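Local atomic coordinates of methyl-accepting chemotaxis protein, putative (Geobacter sulfurreducens, PDB entry 3OOV), a protein that probably takes part in chemotactic signalling, its GAF domain being of a kind that often serves as a sensory or ligand-binding module. Residues 55-60 against 106-111; 37-42 against 51-56; 78-83 against 124-129; 115-120 against 129-134. All coordinates share one frame; numbering follows the deposited sequence.

Contact 1. Residues 55-60 against 106-111; sequences VGTADF and AIRALR
Arg108 turns its CG beside its own backbone N (chi1 -81°) and bends at chi3 (-65°), which carries the guanidinium across to the backbone of residues 55-60. Phe60 has CG anti to the backbone N (chi1 177°), which brings its ring to Ile107 and Ala109. The guanidinium takes hold of one atom, the carbonyl O of Ala58. NH1 of Arg108 lies 2.8 Å from Ala58 O and NH2 of Arg108 2.9 Å from the same oxygen. Both hydrogen bonds are bent, as expected when two donors share one acceptor. The oxygen sits in the guanidinium plane, at the end between the two nitrogens. Asp59 O is also near Arg108 NH2, at 3.1 Å.

These are two loops of a GAF domain, one following strand 48-55 and the other, with its 3-10 turn 108-110, preceding strand 115-122. Thr57 points toward Ala109. Its OG1 is 3.3 Å from Ala109 CB, and its hydroxyl is hydrogen-bonded to Arg36. The methyl CG2 of Thr57 lies 3.7 Å from Arg108 NH1. An alanine in place of Thr57 would take away both OG1 and CG2, and would probably leave Arg36 without this partner and a gap beside Ala109.

The Phe60 ring closes the apolar side. Its CZ meets Ile107 CG2 at 3.7 Å, and its CE2 meets Ala109 CB at 3.8 Å. Beyond it the ring of Phe51 packs edge-to-face with that of Phe60. Arg135 is hydrogen-bonded to the carbonyls of Arg108 and Ala109.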
loop_
_atom_site.group_PDB
_atom_site.type_symbol
_atom_site.label_atom_id
_atom_site.label_comp_id
_atom_site.label_asym_id
_atom_site.label_seq_id
_atom_site.Cartn_x
_atom_site.Cartn_y
_atom_site.Cartn_z
ATOM N N VAL A 55 16.507 -0.268 16.018
ATOM C CA VAL A 55 17.876 -0.495 15.664
ATOM C C VAL A 55 18.282 0.694 14.753
ATOM O O VAL A 55 17.440 1.267 13.988
ATOM C CB VAL A 55 17.986 -1.919 15.067
ATOM C CG1 VAL A 55 19.321 -2.190 14.592
ATOM C CG2 VAL A 55 17.706 -2.954 16.171
ATOM N N GLY A 56 19.532 1.123 14.886
ATOM C CA GLY A 56 20.098 2.159 14.023
ATOM C C GLY A 56 19.987 3.572 14.555
ATOM O O GLY A 56 20.570 4.504 13.974
ATOM N N THR A 57 19.235 3.763 15.635
ATOM C CA THR A 57 19.121 5.096 16.234
ATOM C C THR A 57 19.993 5.067 17.471
ATOM O O THR A 57 19.715 4.298 18.413
ATOM C CB THR A 57 17.648 5.496 16.557
ATOM O OG1 THR A 57 16.935 5.650 15.321
ATOM C CG2 THR A 57 17.615 6.868 17.291
ATOM N N ALA A 58 21.076 5.854 17.445
ATOM C CA ALA A 58 22.039 5.859 18.583
ATOM C C ALA A 58 21.433 6.555 19.798
ATOM O O ALA A 58 20.631 7.498 19.645
ATOM C CB ALA A 58 23.495 6.545 18.178
ATOM N N ASP A 59 21.889 6.167 20.983
ATOM C CA ASP A 59 21.580 6.909 22.241
ATOM C C ASP A 59 20.052 6.811 22.541
ATOM O O ASP A 59 19.399 7.790 22.929
ATOM C CB ASP A 59 22.027 8.395 22.163
ATOM C CG ASP A 59 23.582 8.586 21.910
ATOM O OD1 ASP A 59 24.371 7.636 22.192
ATOM O OD2 ASP A 59 23.982 9.698 21.385
ATOM N N PHE A 60 19.500 5.625 22.352
ATOM C CA PHE A 60 18.056 5.448 22.437
ATOM C C PHE A 60 17.735 4.030 22.813
ATOM O O PHE A 60 18.186 3.067 22.215
ATOM C CB PHE A 60 17.334 5.858 21.130
ATOM C CG PHE A 60 15.852 5.630 21.136
ATOM C CD1 PHE A 60 15.018 6.344 21.973
ATOM C CD2 PHE A 60 15.275 4.718 20.248
ATOM C CE1 PHE A 60 13.632 6.154 21.946
ATOM C CE2 PHE A 60 13.887 4.558 20.199
ATOM C CZ PHE A 60 13.076 5.256 21.037
ATOM N N ALA A 106 8.832 13.862 18.908
ATOM C CA ALA A 106 9.876 14.083 19.913
ATOM C C ALA A 106 10.887 12.929 19.845
ATOM O O ALA A 106 11.903 12.974 20.536
ATOM C CB ALA A 106 9.248 14.154 21.347
ATOM N N ILE A 107 10.606 11.886 19.043
ATOM C CA ILE A 107 11.490 10.723 19.017
ATOM C C ILE A 107 12.357 10.740 17.737
ATOM O O ILE A 107 11.822 10.600 16.598
ATOM C CB ILE A 107 10.689 9.425 19.093
ATOM C CG1 ILE A 107 9.463 9.634 20.032
ATOM C CG2 ILE A 107 11.581 8.162 19.382
ATOM C CD1 ILE A 107 9.211 8.599 21.103
ATOM N N ARG A 108 13.681 10.797 17.918
ATOM C CA ARG A 108 14.615 10.844 16.786
ATOM C C ARG A 108 14.447 9.653 15.859
ATOM O O ARG A 108 14.573 9.788 14.636
ATOM C CB ARG A 108 16.090 10.890 17.254
ATOM C CG ARG A 108 16.562 12.303 17.680
ATOM C CD ARG A 108 18.105 12.266 18.078
ATOM N NE ARG A 108 18.271 11.431 19.273
ATOM C CZ ARG A 108 18.952 10.309 19.373
ATOM N NH1 ARG A 108 19.586 9.766 18.335
ATOM N NH2 ARG A 108 18.978 9.702 20.544
ATOM N N ALA A 109 14.127 8.494 16.441
ATOM C CA ALA A 109 14.099 7.244 15.698
ATOM C C ALA A 109 12.978 7.274 14.675
ATOM O O ALA A 109 13.078 6.552 13.694
ATOM C CB ALA A 109 13.928 6.038 16.658
ATOM N N LEU A 110 11.941 8.084 14.952
ATOM C CA LEU A 110 10.733 8.253 14.172
ATOM C C LEU A 110 10.706 9.523 13.311
ATOM O O LEU A 110 9.685 9.773 12.624
ATOM C CB LEU A 110 9.472 8.305 15.091
ATOM C CG LEU A 110 9.243 7.039 15.918
ATOM C CD1 LEU A 110 7.901 7.108 16.615
ATOM C CD2 LEU A 110 9.294 5.746 15.038
ATOM N N ARG A 111 11.787 10.304 13.317
ATOM C CA ARG A 111 11.759 11.585 12.597
ATOM C C ARG A 111 12.178 11.560 11.112
ATOM O O ARG A 111 12.431 12.586 10.569
ATOM C CB ARG A 111 12.656 12.591 13.292
ATOM C CG ARG A 111 12.055 13.239 14.468
ATOM C CD ARG A 111 13.113 14.186 14.961
ATOM N NE ARG A 111 12.574 14.800 16.139
ATOM C CZ ARG A 111 13.306 15.351 17.080
ATOM N NH1 ARG A 111 14.632 15.387 16.960
ATOM N NH2 ARG A 111 12.699 15.870 18.135
#

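Contact 2. Residues 37-42 against 51-56; sequences VNILMA and FVAAVG
The carbonyl O of Ile39 is gripped by two successive backbone N-H groups, those of Val52 at 2.9 Å and Ala53 at 3.2 Å from Ile39 O. Val52 N approaches almost in line with the carbonyl bond, while Ala53 N lies in its plane, on a lone pair. Two residues thus face one, which makes a classic beta bulge in the antiparallel hairpin of strands 36-42 and 48-55. Regular pairing resumes beyond it: Ile39 N donates to Ala53 O, and Val37 and Val55 exchange two bonds.

Phe51 carries the side-chain contact. CD2 of Leu40 rests over one face of the ring, 4.0 Å from the centroid of Phe51 and set toward the rim. Asn38 reaches the ring's edge, its OD1 3.4 Å from Phe51 CZ, with the amide nearly perpendicular to the ring (87°). The same OD1 accepts from a water at 2.6 Å, which also donates to Val55 O. ND2 of Asn38 turns to Ala109 O and to a bound glycerol, both weakly. CG2 of Val52, in the bulge, packs on CG of Met41, present as selenomethionine, at 3.8 Å.

Helix 17-31 packs on Val37, Met41, Val52 and Val55, on the face away from Asn38. Asn38 is a buried polar residue whose OD1 is satisfied by water and whose amide nitrogen faces a site that glycerol can enter. This may mark a pocket, though the glycerol probably comes from the crystallisation liquor.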
loop_
_atom_site.group_PDB
_atom_site.type_symbol
_atom_site.label_atom_id
_atom_site.label_comp_id
_atom_site.label_asym_id
_atom_site.label_seq_id
_atom_site.Cartn_x
_atom_site.Cartn_y
_atom_site.Cartn_z
ATOM N N VAL A 37 15.334 0.646 11.838
ATOM C CA VAL A 37 14.287 -0.353 11.859
ATOM C C VAL A 37 13.625 -0.225 13.209
ATOM O O VAL A 37 14.256 -0.466 14.267
ATOM C CB VAL A 37 14.772 -1.789 11.623
ATOM C CG1 VAL A 37 13.581 -2.801 11.707
ATOM C CG2 VAL A 37 15.455 -1.878 10.225
ATOM N N ASN A 38 12.387 0.225 13.136
ATOM C CA ASN A 38 11.590 0.520 14.321
ATOM C C ASN A 38 10.403 -0.453 14.359
ATOM O O ASN A 38 9.735 -0.715 13.320
ATOM C CB ASN A 38 11.163 1.993 14.388
ATOM C CG ASN A 38 12.368 2.942 14.385
ATOM O OD1 ASN A 38 13.233 2.892 15.294
ATOM N ND2 ASN A 38 12.473 3.784 13.325
ATOM N N ILE A 39 10.196 -1.068 15.512
ATOM C CA ILE A 39 9.048 -1.976 15.648
ATOM C C ILE A 39 8.214 -1.612 16.878
ATOM O O ILE A 39 8.738 -1.535 17.984
ATOM C CB ILE A 39 9.467 -3.454 15.712
ATOM C CG1 ILE A 39 10.351 -3.807 14.539
ATOM C CG2 ILE A 39 8.184 -4.416 15.785
ATOM C CD1 ILE A 39 10.985 -5.255 14.672
ATOM N N LEU A 40 6.928 -1.354 16.656
ATOM C CA LEU A 40 5.999 -0.911 17.694
ATOM C C LEU A 40 4.838 -1.879 17.724
ATOM O O LEU A 40 4.367 -2.304 16.644
ATOM C CB LEU A 40 5.491 0.487 17.414
ATOM C CG LEU A 40 6.666 1.520 17.307
ATOM C CD1 LEU A 40 6.999 1.774 15.837
ATOM C CD2 LEU A 40 6.390 2.868 17.997
HETATM N N MSE A 41 4.408 -2.245 18.940
HETATM C CA MSE A 41 3.329 -3.240 19.175
HETATM C C MSE A 41 2.142 -2.600 19.897
HETATM O O MSE A 41 2.334 -1.823 20.863
HETATM C CB MSE A 41 3.893 -4.411 19.978
HETATM C CG MSE A 41 4.978 -5.143 19.158
HETATM SE SE MSE A 41 4.184 -6.155 17.602
HETATM C CE MSE A 41 3.183 -7.373 18.660
ATOM N N ALA A 42 0.936 -2.816 19.372
ATOM C CA ALA A 42 -0.275 -2.272 20.035
ATOM C C ALA A 42 -0.458 -2.871 21.431
ATOM O O ALA A 42 -0.131 -4.077 21.660
ATOM C CB ALA A 42 -1.501 -2.609 19.197
ATOM N N PHE A 51 6.896 0.945 22.067
ATOM C CA PHE A 51 8.041 0.923 21.185
ATOM C C PHE A 51 8.924 -0.245 21.660
ATOM O O PHE A 51 9.480 -0.171 22.721
ATOM C CB PHE A 51 8.737 2.277 21.296
ATOM C CG PHE A 51 9.533 2.727 20.040
ATOM C CD1 PHE A 51 9.613 4.082 19.721
ATOM C CD2 PHE A 51 10.238 1.813 19.242
ATOM C CE1 PHE A 51 10.345 4.526 18.576
ATOM C CE2 PHE A 51 10.967 2.246 18.116
ATOM C CZ PHE A 51 11.070 3.573 17.811
ATOM N N VAL A 52 9.046 -1.302 20.878
ATOM C CA VAL A 52 9.689 -2.557 21.301
ATOM C C VAL A 52 11.141 -2.726 20.826
ATOM O O VAL A 52 12.031 -3.166 21.599
ATOM C CB VAL A 52 8.820 -3.785 20.860
ATOM C CG1 VAL A 52 9.557 -5.124 21.150
ATOM C CG2 VAL A 52 7.477 -3.752 21.588
ATOM N N ALA A 53 11.391 -2.377 19.561
ATOM C CA ALA A 53 12.719 -2.449 18.968
ATOM C C ALA A 53 13.002 -1.209 18.149
ATOM O O ALA A 53 12.122 -0.652 17.491
ATOM C CB ALA A 53 12.899 -3.720 18.138
ATOM N N ALA A 54 14.249 -0.742 18.260
ATOM C CA ALA A 54 14.781 0.402 17.510
ATOM C C ALA A 54 16.205 0.031 17.245
ATOM O O ALA A 54 17.006 -0.114 18.161
ATOM C CB ALA A 54 14.711 1.658 18.284
ATOM N N VAL A 55 16.507 -0.268 16.018
ATOM C CA VAL A 55 17.876 -0.495 15.664
ATOM C C VAL A 55 18.282 0.694 14.753
ATOM O O VAL A 55 17.440 1.267 13.988
ATOM C CB VAL A 55 17.986 -1.919 15.067
ATOM C CG1 VAL A 55 19.321 -2.190 14.592
ATOM C CG2 VAL A 55 17.706 -2.954 16.171
ATOM N N GLY A 56 19.532 1.123 14.886
ATOM C CA GLY A 56 20.098 2.159 14.023
ATOM C C GLY A 56 19.987 3.572 14.555
ATOM O O GLY A 56 20.570 4.504 13.974
HETATM O O HOH W 1 15.763 3.311 14.747
#

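Contact 3. Residues 78-83 against 124-129; sequences KCFTDR and GEAIGV
Arg83 follows the C-terminal end of helix 74-82, with positive phi, and its side chain runs along the start of strand 125-133. From CB the chain goes to CG, which is set beside the backbone N; this CG is 4.0 Å from Ala126 CB. CD passes the backbone of Glu125 and Ala126, 3.7 Å from Ala126 N. The bend at chi3 (-85°) then lays one face of the guanidinium over the Gly124 carbonyl. NE of Arg83 is 2.9 Å from Gly124 O, but the angle is too poor for a hydrogen bond. The tip goes to the second subunit, where NH2 bonds Ala93 O and the guanidinium makes a cation-pi contact with Tyr94. A leucine in place of Arg83 would probably leave Ala93 O and Tyr94 of the second subunit without their mate.

One turn back, Phe80 brings its ring to the strand. CB of Ala126 sits over one face, 3.9 Å from the centroid of the Phe80 ring, as a CH-pi contact. The backbone of Ile127 and Gly128 meets the ring's edge, with CE1 of Phe80 3.7 Å from Gly128 N. A water accepts from Ala126 N at 3.0 Å and donates to Phe80 O. Deeper in, Cys79 SG touches Val129 CG1 at 3.9 Å.

Helix 78-82 packs on one face of the antiparallel sheet of the GAF domain, its axis at 148° to strand 125-129. Cys79 also reaches Ile117 and Pro119 on strand 115-122, and Phe80 reaches Ala42 on strand 36-42.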
loop_
_atom_site.group_PDB
_atom_site.type_symbol
_atom_site.label_atom_id
_atom_site.label_comp_id
_atom_site.label_asym_id
_atom_site.label_seq_id
_atom_site.Cartn_x
_atom_site.Cartn_y
_atom_site.Cartn_z
ATOM N N LYS A 78 -2.350 5.359 10.474
ATOM C CA LYS A 78 -3.094 4.925 9.255
ATOM C C LYS A 78 -2.678 3.594 8.801
ATOM O O LYS A 78 -3.546 2.803 8.363
ATOM C CB LYS A 78 -2.989 5.920 8.113
ATOM C CG LYS A 78 -3.839 7.142 8.341
ATOM C CD LYS A 78 -3.174 8.412 7.831
ATOM C CE LYS A 78 -3.226 8.439 6.330
ATOM N NZ LYS A 78 -4.711 8.376 5.900
ATOM N N CYS A 79 -1.353 3.320 8.829
ATOM C CA CYS A 79 -0.879 1.968 8.518
ATOM C C CYS A 79 -1.596 0.900 9.391
ATOM O O CYS A 79 -2.050 -0.183 8.897
ATOM C CB CYS A 79 0.644 1.843 8.782
ATOM S SG CYS A 79 1.274 0.189 8.490
ATOM N N PHE A 80 -1.602 1.168 10.696
ATOM C CA PHE A 80 -2.141 0.216 11.671
ATOM C C PHE A 80 -3.669 -0.007 11.397
ATOM O O PHE A 80 -4.124 -1.157 11.300
ATOM C CB PHE A 80 -1.966 0.753 13.091
ATOM C CG PHE A 80 -2.445 -0.196 14.148
ATOM C CD1 PHE A 80 -1.574 -1.195 14.644
ATOM C CD2 PHE A 80 -3.743 -0.099 14.654
ATOM C CE1 PHE A 80 -2.012 -2.088 15.612
ATOM C CE2 PHE A 80 -4.195 -0.979 15.639
ATOM C CZ PHE A 80 -3.319 -1.959 16.136
ATOM N N THR A 81 -4.411 1.090 11.250
ATOM C CA THR A 81 -5.870 1.043 11.012
ATOM C C THR A 81 -6.256 0.348 9.675
ATOM O O THR A 81 -7.157 -0.480 9.623
ATOM C CB THR A 81 -6.460 2.476 11.156
ATOM O OG1 THR A 81 -6.035 3.012 12.431
ATOM C CG2 THR A 81 -7.921 2.451 11.317
ATOM N N ASP A 82 -5.542 0.655 8.598
ATOM C CA ASP A 82 -5.900 0.195 7.254
ATOM C C ASP A 82 -5.179 -1.088 6.871
ATOM O O ASP A 82 -5.384 -1.625 5.773
ATOM C CB ASP A 82 -5.486 1.247 6.211
ATOM C CG ASP A 82 -6.166 2.603 6.381
ATOM O OD1 ASP A 82 -7.078 2.753 7.214
ATOM O OD2 ASP A 82 -5.739 3.567 5.665
ATOM N N ARG A 83 -4.241 -1.537 7.712
ATOM C CA ARG A 83 -3.377 -2.724 7.402
ATOM C C ARG A 83 -2.750 -2.572 6.017
ATOM O O ARG A 83 -2.672 -3.502 5.235
ATOM C CB ARG A 83 -4.171 -4.044 7.519
ATOM C CG ARG A 83 -4.737 -4.297 8.905
ATOM C CD ARG A 83 -5.477 -5.684 8.968
ATOM N NE ARG A 83 -6.876 -5.593 8.519
ATOM C CZ ARG A 83 -7.397 -6.278 7.506
ATOM N NH1 ARG A 83 -6.659 -7.142 6.789
ATOM N NH2 ARG A 83 -8.681 -6.087 7.216
ATOM N N GLY A 124 -5.990 -11.216 9.931
ATOM C CA GLY A 124 -6.763 -10.058 9.509
ATOM C C GLY A 124 -6.799 -8.854 10.447
ATOM O O GLY A 124 -7.526 -7.887 10.168
ATOM N N GLU A 125 -6.020 -8.871 11.541
ATOM C CA GLU A 125 -5.914 -7.637 12.361
ATOM C C GLU A 125 -4.450 -7.187 12.540
ATOM O O GLU A 125 -3.561 -8.035 12.732
ATOM C CB GLU A 125 -6.612 -7.798 13.741
ATOM C CG GLU A 125 -7.592 -8.987 13.821
ATOM C CD GLU A 125 -8.957 -8.643 14.418
ATOM O OE1 GLU A 125 -9.773 -8.002 13.692
ATOM O OE2 GLU A 125 -9.231 -9.028 15.594
ATOM N N ALA A 126 -4.211 -5.875 12.467
ATOM C CA ALA A 126 -2.893 -5.329 12.764
ATOM C C ALA A 126 -2.665 -5.457 14.253
ATOM O O ALA A 126 -3.524 -5.086 15.083
ATOM C CB ALA A 126 -2.801 -3.885 12.376
ATOM N N ILE A 127 -1.530 -6.006 14.611
ATOM C CA ILE A 127 -1.127 -5.938 15.998
ATOM C C ILE A 127 0.106 -5.059 16.264
ATOM O O ILE A 127 0.526 -4.936 17.403
ATOM C CB ILE A 127 -0.959 -7.338 16.550
ATOM C CG1 ILE A 127 0.106 -8.091 15.760
ATOM C CG2 ILE A 127 -2.337 -8.073 16.474
ATOM C CD1 ILE A 127 0.519 -9.415 16.423
ATOM N N GLY A 128 0.711 -4.493 15.220
ATOM C CA GLY A 128 1.826 -3.560 15.418
ATOM C C GLY A 128 2.343 -3.143 14.040
ATOM O O GLY A 128 1.697 -3.468 13.074
ATOM N N VAL A 129 3.513 -2.494 13.959
ATOM C CA VAL A 129 4.104 -1.979 12.727
ATOM C C VAL A 129 5.635 -2.105 12.696
ATOM O O VAL A 129 6.334 -1.996 13.745
ATOM C CB VAL A 129 3.684 -0.449 12.402
ATOM C CG1 VAL A 129 2.164 -0.255 12.287
ATOM C CG2 VAL A 129 4.199 0.528 13.446
HETATM O O HOH W 2 -6.156 -3.576 12.192
#

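Contact 4. Residues 115-120 against 129-134; sequences FVICPI and VFAVDN
Strands 115-120 and 129-133 run antiparallel, their axes approaching to 4.6 Å at an angle of 165°, and Val116 and Cys118 each exchange two backbone hydrogen bonds, with Val132 and Phe130 respectively. Val116 O accepts from Val132 N at 2.8 Å, and Cys118 O from Phe130 N at the same distance. The register is regular from Val116-Val132 to Pro119-Val129. Between and beside these pairs lie the non-hydrogen-bonded ones, Ile117 with Ala131 and Pro119 with Val129.

Ile117 spans both neighbours on its face of the sheet. Its CD1 lies 3.6 Å from Ala131 CB. Its other branch, CG2, is set opposite the backbone N and meets Val129 CB at 3.8 Å. On the other face Phe130 turns the CD1-CE1 edge of its ring to Ile120. CG1 of Ile120 is 3.5 Å from Phe130 CD1 and near the plane of the ring, and the two side chains cross at about a right angle. CD1 of Ile120 is near the same two ring carbons, somewhat out of the plane. At the far end of the pairing, Phe115 CB packs 4.0 Å from Asp133 CB. The carboxylate of Asp133 forms a salt bridge with Arg135 and accepts from a bound glycerol.

Strand 36-42 lies along the other edge of 125-133, where Ile39 packs on both Phe130 and Ile120. Helix 143-167 covers Cys118 and Val132 on one face of the sheet. Helix 74-82 covers Phe115, Ile117 and Pro119 on the other.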
loop_
_atom_site.group_PDB
_atom_site.type_symbol
_atom_site.label_atom_id
_atom_site.label_comp_id
_atom_site.label_asym_id
_atom_site.label_seq_id
_atom_site.Cartn_x
_atom_site.Cartn_y
_atom_site.Cartn_z
ATOM N N PHE A 115 10.193 7.145 4.417
ATOM C CA PHE A 115 10.117 5.881 5.110
ATOM C C PHE A 115 9.068 4.974 4.521
ATOM O O PHE A 115 8.194 5.428 3.777
ATOM C CB PHE A 115 9.755 6.131 6.593
ATOM C CG PHE A 115 8.545 7.028 6.757
ATOM C CD1 PHE A 115 7.258 6.510 6.587
ATOM C CD2 PHE A 115 8.700 8.394 6.949
ATOM C CE1 PHE A 115 6.151 7.366 6.705
ATOM C CE2 PHE A 115 7.612 9.272 7.030
ATOM C CZ PHE A 115 6.315 8.739 6.896
ATOM N N VAL A 116 9.119 3.730 4.945
ATOM C CA VAL A 116 8.025 2.740 4.778
ATOM C C VAL A 116 7.498 2.283 6.129
ATOM O O VAL A 116 8.304 1.937 7.088
ATOM C CB VAL A 116 8.621 1.480 4.114
ATOM C CG1 VAL A 116 7.660 0.265 4.185
ATOM C CG2 VAL A 116 9.028 1.808 2.580
ATOM N N ILE A 117 6.176 2.270 6.245
ATOM C CA ILE A 117 5.489 1.647 7.425
ATOM C C ILE A 117 4.716 0.443 6.905
ATOM O O ILE A 117 3.959 0.534 5.920
ATOM C CB ILE A 117 4.466 2.563 8.101
ATOM C CG1 ILE A 117 4.879 4.056 8.109
ATOM C CG2 ILE A 117 4.075 1.959 9.488
ATOM C CD1 ILE A 117 6.195 4.395 9.031
ATOM N N CYS A 118 4.894 -0.666 7.596
ATOM C CA CYS A 118 4.375 -1.943 7.159
ATOM C C CYS A 118 3.657 -2.589 8.374
ATOM O O CYS A 118 4.217 -2.626 9.447
ATOM C CB CYS A 118 5.507 -2.804 6.640
ATOM S SG CYS A 118 4.953 -4.485 6.321
ATOM N N PRO A 119 2.398 -2.999 8.218
ATOM C CA PRO A 119 1.628 -3.489 9.382
ATOM C C PRO A 119 2.094 -4.903 9.704
ATOM O O PRO A 119 2.543 -5.605 8.803
ATOM C CB PRO A 119 0.181 -3.524 8.863
ATOM C CG PRO A 119 0.358 -3.869 7.295
ATOM C CD PRO A 119 1.652 -3.113 6.937
ATOM N N ILE A 120 2.046 -5.295 10.972
ATOM C CA ILE A 120 2.253 -6.698 11.334
ATOM C C ILE A 120 0.837 -7.246 11.525
ATOM O O ILE A 120 0.075 -6.728 12.323
ATOM C CB ILE A 120 3.055 -6.808 12.647
ATOM C CG1 ILE A 120 4.468 -6.155 12.445
ATOM C CG2 ILE A 120 3.113 -8.332 13.102
ATOM C CD1 ILE A 120 5.152 -5.731 13.755
ATOM N N VAL A 129 3.513 -2.494 13.959
ATOM C CA VAL A 129 4.104 -1.979 12.727
ATOM C C VAL A 129 5.635 -2.105 12.696
ATOM O O VAL A 129 6.334 -1.996 13.745
ATOM C CB VAL A 129 3.684 -0.449 12.402
ATOM C CG1 VAL A 129 2.164 -0.255 12.287
ATOM C CG2 VAL A 129 4.199 0.528 13.446
ATOM N N PHE A 130 6.167 -2.308 11.485
ATOM C CA PHE A 130 7.572 -1.982 11.193
ATOM C C PHE A 130 7.599 -0.607 10.577
ATOM O O PHE A 130 6.849 -0.338 9.658
ATOM C CB PHE A 130 8.127 -2.942 10.163
ATOM C CG PHE A 130 8.548 -4.231 10.711
ATOM C CD1 PHE A 130 7.624 -5.095 11.305
ATOM C CD2 PHE A 130 9.886 -4.626 10.608
ATOM C CE1 PHE A 130 8.018 -6.357 11.806
ATOM C CE2 PHE A 130 10.308 -5.875 11.101
ATOM C CZ PHE A 130 9.377 -6.765 11.698
ATOM N N ALA A 131 8.440 0.291 11.085
ATOM C CA ALA A 131 8.673 1.589 10.424
ATOM C C ALA A 131 10.169 1.560 10.056
ATOM O O ALA A 131 11.020 1.439 10.938
ATOM C CB ALA A 131 8.375 2.745 11.425
ATOM N N VAL A 132 10.493 1.707 8.773
ATOM C CA VAL A 132 11.847 1.494 8.277
ATOM C C VAL A 132 12.272 2.712 7.416
ATOM O O VAL A 132 11.439 3.295 6.683
ATOM C CB VAL A 132 12.018 0.186 7.468
ATOM C CG1 VAL A 132 13.514 -0.015 6.979
ATOM C CG2 VAL A 132 11.641 -1.059 8.287
ATOM N N ASP A 133 13.539 3.136 7.573
ATOM C CA ASP A 133 14.084 4.214 6.755
ATOM C C ASP A 133 15.591 4.098 6.533
ATOM O O ASP A 133 16.294 3.432 7.308
ATOM C CB ASP A 133 13.696 5.607 7.271
ATOM C CG ASP A 133 14.502 6.019 8.477
ATOM O OD1 ASP A 133 15.682 6.405 8.250
ATOM O OD2 ASP A 133 14.000 5.921 9.657
ATOM N N ASN A 134 16.054 4.723 5.427
ATOM C CA ASN A 134 17.509 4.860 5.121
ATOM C C ASN A 134 17.739 6.398 4.995
ATOM O O ASN A 134 18.124 6.900 3.946
ATOM C CB ASN A 134 17.794 4.143 3.777
ATOM C CG ASN A 134 17.913 2.622 3.911
ATOM O OD1 ASN A 134 18.217 2.087 4.990
ATOM N ND2 ASN A 134 17.706 1.917 2.806
#

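How the contacts relate
Contacts 2 and 4 are two hairpins of one antiparallel sheet, with centres 9 Å apart. Strands 36-42 and 125-133 join them, through Asn38 O to Ala131 N and Leu40 O to Val129 N, both 2.8 Å and probable hydrogen bonds. Contact 3 shares Val129 with contact 4 and adds helix 74-82, whose Cys79 SG lies 3.5 Å from Ile117 CG2. Contact 1 continues from the end of contact 2 and packs against it, Phe60 CZ lying 3.7 Å from Phe51 CE1. Contacts 1 and 3 lie on opposite sides of the chain's centre, about 22 Å apart between centres. Glycerol is bonded at Ala54, Ala109 and Asp133 and weakly at Asn38, and may mark a pocket.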